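Local coordinates for 457aa long hypothetical protein (Pyrococcus horikoshii, PDB 2CSU) that is of unknown function but combines a Rossmann-like CoA-binding domain with two domains of the succinyl-CoA ligase type, at residues L323-F334 with R358-V369. Numbering follows the deposited sequence.
Sequences LEEKTIEELRSF and RTAKLLLQDPNV
An antiparallel helix pair beside the mixed sheet of the ligase-CoA domain is joined by a knob-into-hole contact, in which L362 of helix 353-365 enters the hole formed by T327, E330, L331 and F334 of helix 325-334. The axes of 325-334 and 358-365 run 174° apart in direction and approach to 10.1 Å. The two methyls of L362 divide the hole: CD1 turns to CD2 of L331 (3.7 Å) and to the edge of the F334 ring, near its plane, while CD2 lies against the carboxylate end of E330, whose extended chain flanks the knob. On the sheet side, L323 CD2 meets L363 CD2 and V369 CG2, and L323, L331, T359 and L363 all rest on V345 of strand 344-346, tying the pair to the sheet.

At the end where R358 lies, CG of F334 is tucked between N and C of its own backbone, which places the ring beside R358. The arginine bends at chi3, laying its guanidinium flat on the phenyl, planes 17° apart, in an off-centre cation-pi contact; R358 CD sits almost straight above the F334 ring centroid at 4.1 Å. A water bridges R358 NH2 and S333 OG, and T359 OG1, hydrogen-bonded to D355 O, faces the ring edge at CZ.

At the other end the carboxylate of the buried D366 spans the gap. With CG anti to the backbone N, D366 OD1 accepts N368 N at 3.0 Å in an Asx turn within the type I beta turn D366-V369. D366 OD2 takes two donors beside the N-terminus of helix 325-334: T327 OG1 reaches its anti side, somewhat out of the carboxylate plane, at 3.0 Å, and the backbone N of the N-cap residue E324 meets its syn lone pair at 2.8 Å, nearly straight at 168°.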
loop_
_atom_site.group_PDB
_atom_site.type_symbol
_atom_site.label_atom_id
_atom_site.label_comp_id
_atom_site.label_asym_id
_atom_site.label_seq_id
_atom_site.Cartn_x
_atom_site.Cartn_y
_atom_site.Cartn_z
ATOM N N LEU A 323 1.041 22.947 22.532
ATOM C CA LEU A 323 2.021 23.953 22.142
ATOM C C LEU A 323 2.064 25.162 23.070
ATOM O O LEU A 323 1.133 25.391 23.841
ATOM C CB LEU A 323 1.726 24.423 20.714
ATOM C CG LEU A 323 1.525 23.323 19.664
ATOM C CD1 LEU A 323 1.303 23.954 18.303
ATOM C CD2 LEU A 323 2.737 22.394 19.646
ATOM N N GLU A 324 3.154 25.926 23.002
ATOM C CA GLU A 324 3.285 27.136 23.815
ATOM C C GLU A 324 2.591 28.274 23.078
ATOM O O GLU A 324 2.495 28.247 21.848
ATOM C CB GLU A 324 4.760 27.484 24.053
ATOM C CG GLU A 324 5.436 26.591 25.082
ATOM C CD GLU A 324 6.703 27.194 25.664
ATOM O OE1 GLU A 324 7.592 27.587 24.880
ATOM O OE2 GLU A 324 6.814 27.265 26.908
ATOM N N GLU A 325 2.095 29.265 23.815
ATOM C CA GLU A 325 1.455 30.387 23.139
ATOM C C GLU A 325 2.414 31.081 22.167
ATOM O O GLU A 325 2.055 31.473 21.065
ATOM C CB GLU A 325 0.984 31.380 24.203
ATOM C CG GLU A 325 -0.536 31.554 24.207
ATOM C CD GLU A 325 -0.962 32.255 22.939
ATOM O OE1 GLU A 325 -1.066 31.599 21.913
ATOM O OE2 GLU A 325 -1.186 33.465 22.988
ATOM N N LYS A 326 3.662 31.263 22.633
ATOM C CA LYS A 326 4.659 31.914 21.789
ATOM C C LYS A 326 4.724 31.273 20.400
ATOM O O LYS A 326 4.781 31.938 19.374
ATOM C CB LYS A 326 6.018 31.796 22.478
ATOM C CG LYS A 326 6.038 32.480 23.847
ATOM C CD LYS A 326 7.113 31.902 24.770
ATOM C CE LYS A 326 6.608 31.700 26.202
ATOM N NZ LYS A 326 7.098 30.425 26.720
ATOM N N THR A 327 4.755 29.928 20.397
ATOM C CA THR A 327 4.813 29.214 19.128
ATOM C C THR A 327 3.503 29.352 18.348
ATOM O O THR A 327 3.486 29.637 17.158
ATOM C CB THR A 327 5.092 27.739 19.422
ATOM O OG1 THR A 327 6.337 27.630 20.116
ATOM C CG2 THR A 327 5.187 26.953 18.112
ATOM N N ILE A 328 2.388 29.214 19.051
ATOM C CA ILE A 328 1.071 29.386 18.447
ATOM C C ILE A 328 0.908 30.776 17.839
ATOM O O ILE A 328 0.338 30.928 16.758
ATOM C CB ILE A 328 -0.035 29.176 19.498
ATOM C CG1 ILE A 328 0.053 27.757 20.054
ATOM C CG2 ILE A 328 -1.406 29.446 18.891
ATOM C CD1 ILE A 328 -0.807 27.534 21.279
ATOM N N GLU A 329 1.410 31.791 18.540
ATOM C CA GLU A 329 1.304 33.165 18.072
ATOM C C GLU A 329 2.045 33.414 16.776
ATOM O O GLU A 329 1.513 34.061 15.877
ATOM C CB GLU A 329 1.801 34.150 19.138
ATOM C CG GLU A 329 0.757 34.512 20.174
ATOM C CD GLU A 329 1.173 35.688 21.046
ATOM O OE1 GLU A 329 0.378 36.080 21.930
ATOM O OE2 GLU A 329 2.289 36.220 20.848
ATOM N N GLU A 330 3.271 32.915 16.672
ATOM C CA GLU A 330 4.043 33.119 15.455
ATOM C C GLU A 330 3.400 32.374 14.291
ATOM O O GLU A 330 3.427 32.848 13.157
ATOM C CB GLU A 330 5.472 32.609 15.717
ATOM C CG GLU A 330 6.722 32.925 14.894
ATOM C CD GLU A 330 8.146 32.711 15.355
ATOM O OE1 GLU A 330 8.642 32.833 16.473
ATOM O OE2 GLU A 330 8.789 32.371 14.373
ATOM N N LEU A 331 2.826 31.205 14.566
ATOM C CA LEU A 331 2.163 30.428 13.516
ATOM C C LEU A 331 1.033 31.272 12.928
ATOM O O LEU A 331 0.867 31.381 11.706
ATOM C CB LEU A 331 1.594 29.126 14.093
ATOM C CG LEU A 331 2.590 28.006 14.420
ATOM C CD1 LEU A 331 1.869 26.856 15.115
ATOM C CD2 LEU A 331 3.253 27.518 13.134
ATOM N N ARG A 332 0.269 31.874 13.828
ATOM C CA ARG A 332 -0.861 32.725 13.480
ATOM C C ARG A 332 -0.454 33.968 12.679
ATOM O O ARG A 332 -1.275 34.561 11.988
ATOM C CB ARG A 332 -1.556 33.141 14.775
ATOM C CG ARG A 332 -2.846 33.910 14.639
ATOM C CD ARG A 332 -3.739 33.514 15.809
ATOM N NE ARG A 332 -2.983 33.465 17.058
ATOM C CZ ARG A 332 -3.366 32.806 18.149
ATOM N NH1 ARG A 332 -4.507 32.125 18.159
ATOM N NH2 ARG A 332 -2.604 32.833 19.237
ATOM N N SER A 333 0.813 34.358 12.759
ATOM C CA SER A 333 1.266 35.543 12.048
ATOM C C SER A 333 1.514 35.349 10.556
ATOM O O SER A 333 1.195 36.230 9.758
ATOM C CB SER A 333 2.527 36.100 12.698
ATOM O OG SER A 333 3.656 35.329 12.347
ATOM N N PHE A 334 2.056 34.201 10.164
ATOM C CA PHE A 334 2.342 33.986 8.752
ATOM C C PHE A 334 1.428 33.003 8.030
ATOM O O PHE A 334 1.482 32.896 6.807
ATOM C CB PHE A 334 3.801 33.561 8.581
ATOM C CG PHE A 334 4.090 32.170 9.062
ATOM C CD1 PHE A 334 3.937 31.080 8.208
ATOM C CD2 PHE A 334 4.521 31.949 10.365
ATOM C CE1 PHE A 334 4.211 29.776 8.648
ATOM C CE2 PHE A 334 4.798 30.651 10.823
ATOM C CZ PHE A 334 4.645 29.563 9.962
ATOM N N ARG A 358 9.134 27.004 8.086
ATOM C CA ARG A 358 8.878 27.753 9.306
ATOM C C ARG A 358 8.105 26.971 10.362
ATOM O O ARG A 358 8.499 26.935 11.526
ATOM C CB ARG A 358 8.130 29.051 8.984
ATOM C CG ARG A 358 8.995 30.111 8.319
ATOM C CD ARG A 358 8.187 31.367 8.021
ATOM N NE ARG A 358 8.178 32.313 9.138
ATOM C CZ ARG A 358 7.611 33.517 9.077
ATOM N NH1 ARG A 358 7.007 33.902 7.959
ATOM N NH2 ARG A 358 7.658 34.341 10.119
ATOM N N THR A 359 7.001 26.353 9.956
ATOM C CA THR A 359 6.183 25.590 10.895
ATOM C C THR A 359 6.942 24.418 11.539
ATOM O O THR A 359 6.820 24.177 12.742
ATOM C CB THR A 359 4.915 25.046 10.202
ATOM O OG1 THR A 359 4.144 26.142 9.690
ATOM C CG2 THR A 359 4.072 24.267 11.189
ATOM N N ALA A 360 7.724 23.699 10.741
ATOM C CA ALA A 360 8.486 22.557 11.246
ATOM C C ALA A 360 9.514 23.018 12.277
ATOM O O ALA A 360 9.674 22.394 13.334
ATOM C CB ALA A 360 9.177 21.834 10.089
ATOM N N LYS A 361 10.199 24.115 11.958
ATOM C CA LYS A 361 11.203 24.708 12.837
ATOM C C LYS A 361 10.536 25.078 14.159
ATOM O O LYS A 361 10.998 24.695 15.240
ATOM C CB LYS A 361 11.793 25.959 12.166
ATOM C CG LYS A 361 12.854 26.701 12.977
ATOM C CD LYS A 361 13.621 27.708 12.099
ATOM C CE LYS A 361 14.100 28.918 12.902
ATOM N NZ LYS A 361 14.832 29.924 12.066
ATOM N N LEU A 362 9.435 25.812 14.059
ATOM C CA LEU A 362 8.679 26.235 15.225
ATOM C C LEU A 362 8.195 25.062 16.067
ATOM O O LEU A 362 8.275 25.105 17.295
ATOM C CB LEU A 362 7.474 27.081 14.795
ATOM C CG LEU A 362 7.733 28.553 14.479
ATOM C CD1 LEU A 362 6.570 29.143 13.699
ATOM C CD2 LEU A 362 7.949 29.296 15.791
ATOM N N LEU A 363 7.667 24.023 15.417
ATOM C CA LEU A 363 7.184 22.858 16.156
ATOM C C LEU A 363 8.331 22.085 16.803
ATOM O O LEU A 363 8.217 21.653 17.950
ATOM C CB LEU A 363 6.378 21.927 15.244
ATOM C CG LEU A 363 4.995 22.427 14.833
ATOM C CD1 LEU A 363 4.399 21.496 13.783
ATOM C CD2 LEU A 363 4.109 22.511 16.061
ATOM N N LEU A 364 9.431 21.916 16.073
ATOM C CA LEU A 364 10.592 21.200 16.606
ATOM C C LEU A 364 11.282 21.971 17.738
ATOM O O LEU A 364 12.052 21.401 18.507
ATOM C CB LEU A 364 11.608 20.921 15.490
ATOM C CG LEU A 364 11.264 19.876 14.420
ATOM C CD1 LEU A 364 12.280 19.943 13.304
ATOM C CD2 LEU A 364 11.239 18.481 15.026
ATOM N N GLN A 365 11.013 23.270 17.833
ATOM C CA GLN A 365 11.625 24.090 18.875
ATOM C C GLN A 365 10.752 24.169 20.122
ATOM O O GLN A 365 11.234 24.490 21.216
ATOM C CB GLN A 365 11.912 25.499 18.344
ATOM C CG GLN A 365 13.253 25.621 17.634
ATOM C CD GLN A 365 13.433 26.958 16.920
ATOM O OE1 GLN A 365 14.406 27.152 16.192
ATOM N NE2 GLN A 365 12.490 27.882 17.123
ATOM N N ASP A 366 9.466 23.879 19.960
ATOM C CA ASP A 366 8.560 23.913 21.096
ATOM C C ASP A 366 9.009 22.820 22.053
ATOM O O ASP A 366 9.157 21.660 21.671
ATOM C CB ASP A 366 7.119 23.676 20.648
ATOM C CG ASP A 366 6.106 24.067 21.707
ATOM O OD1 ASP A 366 5.944 23.313 22.687
ATOM O OD2 ASP A 366 5.473 25.137 21.563
ATOM N N PRO A 367 9.244 23.184 23.319
ATOM C CA PRO A 367 9.686 22.239 24.347
ATOM C C PRO A 367 8.711 21.109 24.661
ATOM O O PRO A 367 9.081 20.151 25.333
ATOM C CB PRO A 367 9.924 23.140 25.555
ATOM C CG PRO A 367 8.866 24.206 25.369
ATOM C CD PRO A 367 9.012 24.520 23.898
ATOM N N ASN A 368 7.475 21.210 24.187
ATOM C CA ASN A 368 6.490 20.166 24.468
ATOM C C ASN A 368 6.322 19.152 23.349
ATOM O O ASN A 368 5.533 18.217 23.468
ATOM C CB ASN A 368 5.128 20.786 24.793
ATOM C CG ASN A 368 5.130 21.531 26.112
ATOM O OD1 ASN A 368 5.661 21.051 27.108
ATOM N ND2 ASN A 368 4.524 22.713 26.124
ATOM N N VAL A 369 7.054 19.346 22.259
ATOM C CA VAL A 369 6.984 18.433 21.125
ATOM C C VAL A 369 8.120 17.421 21.225
ATOM O O VAL A 369 9.291 17.796 21.334
ATOM C CB VAL A 369 7.096 19.197 19.784
ATOM C CG1 VAL A 369 7.075 18.217 18.615
ATOM C CG2 VAL A 369 5.937 20.187 19.656
HETATM O O HOH W 1 5.974 36.388 10.332
#